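Local coordinates for protein type-2Ba cytolytic delta-endotoxin (Bacillus thuringiensis serovar israelensis, PDB 2RCI) that probably kills the larvae of dipteran insects by making pores in the epithelial cell membrane of the midgut, at residues T8-I13 and T30-I35; L40-E45 and K183-T188; K137-I142 and M151-I156. All coordinates share one frame; numbering follows the deposited sequence.

In the fold
All three contacts meet one mixed beta sheet. Contact 3 is its central hairpin, pairing strands 132-142 and 150-162. Contact 1 borders one side of it: strand 11-15 runs parallel to 132-142, with backbone bonds from N11 N to K137 O and from I13 N to L139 O. Contact 2 borders the other, since strand 177-192 pairs antiparallel with 150-162. The centre of contact 3 lies about 9 Å from that of contact 1 and about 12 Å from that of contact 2. Contacts 1 and 2, with centres about 11 Å apart, also meet directly through A34 O and N43 N, 2.7 Å apart, where helices 21-31 and 44-53 follow each other.

Contact 1 of 3, residues T8-I13 and T30-I35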
# COMPACT_ATOMS: atom_id res chain seq x y z
N THR A 8 14.51 1.83 -3.25
CA THR A 8 13.15 2.03 -2.64
C THR A 8 12.03 1.59 -3.61
O THR A 8 11.74 2.27 -4.59
CB THR A 8 12.94 3.52 -2.28
OG1 THR A 8 12.60 4.26 -3.47
CG2 THR A 8 14.22 4.13 -1.68
N ASN A 9 11.39 0.45 -3.35
CA ASN A 9 10.35 0.02 -4.27
C ASN A 9 8.92 0.32 -3.78
O ASN A 9 7.94 -0.15 -4.37
CB ASN A 9 10.55 -1.45 -4.65
CG ASN A 9 11.77 -1.65 -5.56
OD1 ASN A 9 12.62 -2.48 -5.28
ND2 ASN A 9 11.85 -0.87 -6.65
N PHE A 10 8.82 1.09 -2.70
CA PHE A 10 7.53 1.45 -2.10
C PHE A 10 7.32 2.95 -2.25
O PHE A 10 8.29 3.71 -2.22
CB PHE A 10 7.49 1.15 -0.58
CG PHE A 10 7.57 -0.31 -0.22
CD1 PHE A 10 6.41 -1.08 -0.09
CD2 PHE A 10 8.80 -0.89 0.04
CE1 PHE A 10 6.48 -2.43 0.25
CE2 PHE A 10 8.89 -2.25 0.38
CZ PHE A 10 7.73 -3.02 0.50
N ASN A 11 6.06 3.38 -2.38
CA ASN A 11 5.71 4.78 -2.18
C ASN A 11 5.61 4.96 -0.66
O ASN A 11 4.69 4.45 -0.03
CB ASN A 11 4.38 5.15 -2.86
CG ASN A 11 4.19 6.67 -3.02
OD1 ASN A 11 4.90 7.43 -2.39
ND2 ASN A 11 3.31 7.09 -3.94
N GLU A 12 6.59 5.63 -0.09
CA GLU A 12 6.69 5.69 1.37
C GLU A 12 5.92 6.87 1.93
O GLU A 12 6.06 8.01 1.46
CB GLU A 12 8.14 5.76 1.80
CG GLU A 12 8.99 4.52 1.40
CD GLU A 12 10.48 4.75 1.63
OE1 GLU A 12 10.82 5.76 2.27
OE2 GLU A 12 11.30 3.91 1.21
N ILE A 13 5.10 6.61 2.94
CA ILE A 13 4.29 7.66 3.55
C ILE A 13 4.50 7.59 5.07
O ILE A 13 4.09 6.63 5.74
CB ILE A 13 2.80 7.51 3.15
CG1 ILE A 13 2.64 7.71 1.64
CG2 ILE A 13 1.90 8.51 3.91
CD1 ILE A 13 1.66 6.78 1.08
N THR A 30 13.91 -2.42 6.23
CA THR A 30 13.83 -3.86 6.52
C THR A 30 12.85 -4.55 5.56
O THR A 30 13.13 -5.64 5.05
CB THR A 30 13.45 -4.10 7.99
OG1 THR A 30 14.47 -3.54 8.83
CG2 THR A 30 13.35 -5.59 8.30
N PHE A 31 11.73 -3.89 5.28
CA PHE A 31 10.75 -4.43 4.34
C PHE A 31 11.08 -4.39 2.86
O PHE A 31 10.40 -5.05 2.07
CB PHE A 31 9.34 -3.90 4.63
CG PHE A 31 8.75 -4.52 5.84
CD1 PHE A 31 8.81 -3.88 7.07
CD2 PHE A 31 8.19 -5.81 5.76
CE1 PHE A 31 8.30 -4.50 8.21
CE2 PHE A 31 7.69 -6.43 6.87
CZ PHE A 31 7.72 -5.78 8.10
N GLN A 32 12.12 -3.66 2.47
CA GLN A 32 12.68 -3.79 1.11
C GLN A 32 12.99 -5.26 0.78
O GLN A 32 12.86 -5.69 -0.38
CB GLN A 32 13.93 -2.93 0.92
CG GLN A 32 13.72 -1.43 1.18
CD GLN A 32 12.71 -0.77 0.26
OE1 GLN A 32 12.41 -1.26 -0.85
NE2 GLN A 32 12.17 0.38 0.70
N GLY A 33 13.36 -6.02 1.81
CA GLY A 33 13.67 -7.45 1.68
C GLY A 33 12.52 -8.33 1.19
O GLY A 33 12.75 -9.47 0.75
N ALA A 34 11.29 -7.82 1.26
CA ALA A 34 10.13 -8.58 0.74
C ALA A 34 9.85 -8.39 -0.77
O ALA A 34 8.90 -8.98 -1.32
CB ALA A 34 8.89 -8.26 1.54
N ILE A 35 10.64 -7.55 -1.43
CA ILE A 35 10.48 -7.29 -2.88
C ILE A 35 11.24 -8.33 -3.71
O ILE A 35 12.44 -8.53 -3.50
CB ILE A 35 10.96 -5.85 -3.23
CG1 ILE A 35 10.10 -4.78 -2.52
CG2 ILE A 35 10.99 -5.61 -4.76
CD1 ILE A 35 8.61 -4.98 -2.69
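F10 meets segment 30-35, which continues on from helix 21-31, with the far end of its ring, and the polar and apolar contacts divide around it. The one hydrogen bond runs from N9 N to Q32 OE1 at 3.2 Å; the N-H is nearly straight on target (172°), while the donor is tilted 23° from the carbonyl plane. A bend at chi2 brings the Q32 amide beside the ring edge, CD in the ring plane, with NE2 3.7 Å from F10 CD2 and the amide and ring planes 70° apart. F10 CE2 also comes to 3.6 Å from F31 O, a carbonyl already taking the backbone N-H of A34. Here the loop leading into strand 11-15, an element of the mixed sheet, meets the segment continuing on from helix 21-31; that helix lies in one of the two helical layers flanking the sheet in this toxin fold. Apolar packing falls to I35, whose CD1 approaches F10 CZ at 3.8 Å, obliquely to the ring. Separately, I35 CG2 makes a van der Waals contact with the amide oxygen N9 OD1 at 3.6 Å, so a single isoleucine touches both residues. P155 and F42 pack on F10 as well.

Contact 2 of 3, residues L40-E45 and K183-T188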
# COMPACT_ATOMS: atom_id res chain seq x y z
N LEU A 40 9.78 -7.51 -9.13
CA LEU A 40 9.56 -6.38 -8.22
C LEU A 40 8.20 -6.45 -7.55
O LEU A 40 7.70 -5.44 -7.05
CB LEU A 40 9.74 -5.04 -8.93
CG LEU A 40 11.11 -4.88 -9.59
CD1 LEU A 40 11.14 -3.60 -10.39
CD2 LEU A 40 12.19 -4.88 -8.50
N ASN A 41 7.60 -7.63 -7.55
CA ASN A 41 6.39 -7.84 -6.78
C ASN A 41 6.75 -7.89 -5.29
O ASN A 41 7.92 -8.02 -4.92
CB ASN A 41 5.66 -9.12 -7.22
CG ASN A 41 4.15 -9.13 -6.88
OD1 ASN A 41 3.58 -8.14 -6.40
ND2 ASN A 41 3.51 -10.27 -7.12
N PHE A 42 5.72 -7.77 -4.45
CA PHE A 42 5.83 -7.91 -3.00
C PHE A 42 5.56 -9.36 -2.66
O PHE A 42 4.58 -9.96 -3.15
CB PHE A 42 4.79 -6.98 -2.38
CG PHE A 42 4.74 -7.00 -0.87
CD1 PHE A 42 5.66 -6.28 -0.11
CD2 PHE A 42 3.74 -7.70 -0.22
CE1 PHE A 42 5.58 -6.27 1.31
CE2 PHE A 42 3.67 -7.71 1.17
CZ PHE A 42 4.58 -6.99 1.92
N ASN A 43 6.45 -9.96 -1.88
CA ASN A 43 6.31 -11.34 -1.47
C ASN A 43 5.74 -11.40 -0.04
O ASN A 43 6.42 -11.05 0.94
CB ASN A 43 7.66 -12.07 -1.60
CG ASN A 43 7.54 -13.58 -1.41
OD1 ASN A 43 7.12 -14.06 -0.38
ND2 ASN A 43 7.95 -14.34 -2.42
N PHE A 44 4.49 -11.81 0.06
CA PHE A 44 3.77 -11.91 1.35
C PHE A 44 4.46 -12.83 2.35
O PHE A 44 4.61 -12.50 3.55
CB PHE A 44 2.34 -12.39 1.08
CG PHE A 44 1.43 -12.37 2.29
CD1 PHE A 44 1.12 -11.16 2.91
CD2 PHE A 44 0.85 -13.55 2.75
CE1 PHE A 44 0.27 -11.14 4.01
CE2 PHE A 44 0.00 -13.55 3.83
CZ PHE A 44 -0.30 -12.33 4.47
N GLU A 45 4.88 -13.99 1.86
CA GLU A 45 5.52 -14.99 2.70
C GLU A 45 6.80 -14.38 3.28
O GLU A 45 7.06 -14.51 4.47
CB GLU A 45 5.85 -16.24 1.89
CG GLU A 45 6.69 -17.26 2.66
CD GLU A 45 7.26 -18.38 1.77
OE1 GLU A 45 7.02 -18.39 0.55
OE2 GLU A 45 7.97 -19.26 2.31
N LYS A 183 -5.65 -7.50 -6.61
CA LYS A 183 -5.17 -8.42 -5.56
C LYS A 183 -4.37 -7.57 -4.58
O LYS A 183 -3.59 -6.73 -4.97
CB LYS A 183 -4.27 -9.54 -6.11
CG LYS A 183 -4.07 -10.61 -5.04
CD LYS A 183 -3.21 -11.82 -5.43
CE LYS A 183 -3.25 -12.81 -4.25
NZ LYS A 183 -2.91 -14.22 -4.60
N MET A 184 -4.62 -7.78 -3.29
CA MET A 184 -3.98 -7.02 -2.25
C MET A 184 -3.20 -7.94 -1.34
O MET A 184 -3.72 -8.96 -0.90
CB MET A 184 -5.07 -6.34 -1.43
CG MET A 184 -4.57 -5.34 -0.43
SD MET A 184 -6.02 -4.47 0.16
CE MET A 184 -5.29 -3.42 1.41
N LYS A 185 -1.97 -7.54 -1.03
CA LYS A 185 -1.15 -8.22 -0.04
C LYS A 185 -0.68 -7.15 0.93
O LYS A 185 -0.05 -6.16 0.54
CB LYS A 185 0.07 -8.87 -0.70
CG LYS A 185 -0.26 -10.02 -1.64
CD LYS A 185 0.95 -10.39 -2.49
CE LYS A 185 0.72 -11.71 -3.20
NZ LYS A 185 1.89 -11.97 -4.09
N ALA A 186 -1.00 -7.34 2.21
CA ALA A 186 -0.66 -6.32 3.20
C ALA A 186 -0.49 -6.98 4.57
O ALA A 186 -1.07 -8.05 4.86
CB ALA A 186 -1.75 -5.25 3.24
N LEU A 187 0.30 -6.34 5.42
CA LEU A 187 0.34 -6.72 6.83
C LEU A 187 0.58 -5.47 7.66
O LEU A 187 1.19 -4.51 7.18
CB LEU A 187 1.44 -7.76 7.09
CG LEU A 187 2.94 -7.37 7.07
CD1 LEU A 187 3.36 -6.50 8.24
CD2 LEU A 187 3.80 -8.64 7.11
N THR A 188 0.10 -5.47 8.91
CA THR A 188 0.47 -4.41 9.84
C THR A 188 1.29 -5.05 10.93
O THR A 188 0.85 -6.04 11.54
CB THR A 188 -0.76 -3.75 10.48
OG1 THR A 188 -1.66 -3.31 9.45
CG2 THR A 188 -0.34 -2.58 11.30
O HOH W 1 3.36 -13.52 -1.89
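The rings of F42 and F44 both turn their edges toward strand 183-188. F42 brings CD2 to 3.9 Å from K185 CB, which lies near the ring plane. The F44 ring offers CE1 to A186 O, again near the plane, at 3.5 Å; K185 CB stands oblique to this second ring. In F44 a CG anti to the backbone N (chi1 -173°) carries the ring from the first turn of helix 44-53 down to the strand.

K185 runs extended alongside F42, the two side chains pointing opposite ways, and its amine ends beside the loop. NZ makes a weak hydrogen bond to F42 O at 3.5 Å and a firmer one, in which NZ is 3.1 Å from the oxygen of a water. That water also accepts from F44 N at 2.8 Å, so it bridges strand and helix start. Nearby, N41 ND2 is hydrogen-bonded to E159 OE2, the same oxygen with which K185 NZ has a long, weak ion pair; the carboxylate thus lies near both nitrogens.

N43 is the N-cap of helix 44-53, its OD1 bonded to K46 N. Around this junction, F42 packs on A47 of that helix and on P155 and A157 of strand 150-162, while F44 reaches T62 and N64 of strand 57-64, so the loop and the first turn together span strands 150-162, 177-192 and 57-64.

Contact 3 of 3, residues K137-I142 and M151-I156; sequences KILFSI and MAILPI
I138 and I156, F140 and L154, and I142 and A152 form antiparallel hydrogen-bonded pairs between strand segments whose axes run 4.6 Å apart at 173°, each pair exchanging two backbone bonds, of which I142 N to A152 O has a bent N-H (138°) and F140 N to L154 O a donor 46° out of the carbonyl plane.

On the sheet face carrying these pairs, the F140 ring is gripped from two directions. I138 CG2, from the same strand, lies 3.5 Å above one face of the F140 ring, offset toward the rim, and I156 CD1 comes in plane at the edge, 3.5 Å from F140 CE2. F140 CD2 is in turn 4.2 Å from L154 CG, so the phenyl group bridges two residues of the partner strand. The other side of the sheet is aliphatic where L139 CD2 meets I153 CG2 at 4.0 Å, L139 CD1 touching the P155 ring beside it. P155 falls opposite L139 in a non-hydrogen-bonded pair, so its missing N-H costs this pairing nothing. At the end, M151 CG packs against I142 O.

The sheet face bearing F140 looks toward helix 74-89, where I85 and L89 meet L154; the sheet face bearing L139 and I153 meets helix 21-31, L139 on T28 and I153 on L27. This is a buried beta hairpin in the centre of a sheet sandwiched between two helical layers, the architecture of this cytolytic toxin.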
# COMPACT_ATOMS: atom_id res chain seq x y z
N LYS A 137 3.00 -0.27 -5.01
CA LYS A 137 3.44 -0.56 -3.63
C LYS A 137 3.53 0.68 -2.79
O LYS A 137 4.08 1.69 -3.23
CB LYS A 137 4.78 -1.29 -3.61
CG LYS A 137 4.70 -2.69 -4.23
CD LYS A 137 6.06 -3.39 -4.21
CE LYS A 137 7.13 -2.75 -5.14
NZ LYS A 137 6.70 -2.33 -6.50
N ILE A 138 2.97 0.58 -1.59
CA ILE A 138 2.90 1.69 -0.64
C ILE A 138 3.43 1.18 0.70
O ILE A 138 3.25 0.00 1.03
CB ILE A 138 1.45 2.13 -0.41
CG1 ILE A 138 0.77 2.56 -1.72
CG2 ILE A 138 1.39 3.28 0.62
CD1 ILE A 138 -0.78 2.68 -1.60
N LEU A 139 4.10 2.04 1.45
CA LEU A 139 4.51 1.65 2.82
C LEU A 139 4.24 2.79 3.78
O LEU A 139 4.85 3.88 3.69
CB LEU A 139 5.98 1.21 2.89
CG LEU A 139 6.47 0.54 4.20
CD1 LEU A 139 7.66 -0.38 3.96
CD2 LEU A 139 6.75 1.55 5.33
N PHE A 140 3.31 2.55 4.71
CA PHE A 140 3.01 3.52 5.75
C PHE A 140 3.77 3.24 7.04
O PHE A 140 3.81 2.08 7.50
CB PHE A 140 1.52 3.47 6.15
CG PHE A 140 0.58 3.82 5.04
CD1 PHE A 140 0.29 5.15 4.75
CD2 PHE A 140 -0.07 2.81 4.33
CE1 PHE A 140 -0.59 5.49 3.70
CE2 PHE A 140 -0.97 3.13 3.29
CZ PHE A 140 -1.25 4.48 2.99
N SER A 141 4.40 4.28 7.59
CA SER A 141 4.90 4.23 8.96
C SER A 141 3.99 5.14 9.79
O SER A 141 3.67 6.26 9.37
CB SER A 141 6.35 4.69 9.05
OG SER A 141 7.21 3.85 8.27
N ILE A 142 3.56 4.66 10.95
CA ILE A 142 2.50 5.36 11.64
C ILE A 142 2.81 5.40 13.12
O ILE A 142 3.06 4.37 13.74
CB ILE A 142 1.14 4.64 11.43
CG1 ILE A 142 0.94 4.33 9.94
CG2 ILE A 142 -0.02 5.49 12.03
CD1 ILE A 142 -0.05 3.15 9.69
N MET A 151 5.17 1.91 17.20
CA MET A 151 5.01 2.35 15.79
C MET A 151 4.38 1.23 14.98
O MET A 151 4.74 0.07 15.18
CB MET A 151 6.35 2.71 15.17
CG MET A 151 6.28 3.14 13.69
SD MET A 151 7.88 3.75 13.12
CE MET A 151 8.11 5.22 14.13
N ALA A 152 3.48 1.57 14.07
CA ALA A 152 2.89 0.59 13.18
C ALA A 152 3.48 0.78 11.77
O ALA A 152 3.64 1.91 11.28
CB ALA A 152 1.36 0.71 13.17
N ILE A 153 3.81 -0.33 11.13
CA ILE A 153 4.34 -0.35 9.77
C ILE A 153 3.37 -1.19 8.94
O ILE A 153 3.04 -2.34 9.28
CB ILE A 153 5.74 -1.01 9.74
CG1 ILE A 153 6.72 -0.29 10.69
CG2 ILE A 153 6.30 -1.03 8.33
CD1 ILE A 153 6.98 1.21 10.37
N LEU A 154 2.89 -0.59 7.85
CA LEU A 154 1.90 -1.22 6.98
C LEU A 154 2.38 -1.18 5.51
O LEU A 154 2.13 -0.19 4.80
CB LEU A 154 0.55 -0.50 7.16
CG LEU A 154 -0.65 -0.87 6.26
CD1 LEU A 154 -0.80 -2.37 6.01
CD2 LEU A 154 -1.94 -0.30 6.93
N PRO A 155 3.12 -2.22 5.08
CA PRO A 155 3.44 -2.40 3.66
C PRO A 155 2.20 -2.89 2.95
O PRO A 155 1.51 -3.79 3.45
CB PRO A 155 4.49 -3.53 3.67
CG PRO A 155 4.97 -3.60 5.09
CD PRO A 155 3.78 -3.26 5.91
N ILE A 156 1.90 -2.27 1.81
CA ILE A 156 0.75 -2.69 0.99
C ILE A 156 1.20 -2.86 -0.45
O ILE A 156 1.79 -1.94 -1.00
CB ILE A 156 -0.38 -1.66 0.99
CG1 ILE A 156 -0.85 -1.32 2.40
CG2 ILE A 156 -1.56 -2.16 0.09
CD1 ILE A 156 -1.82 -0.17 2.46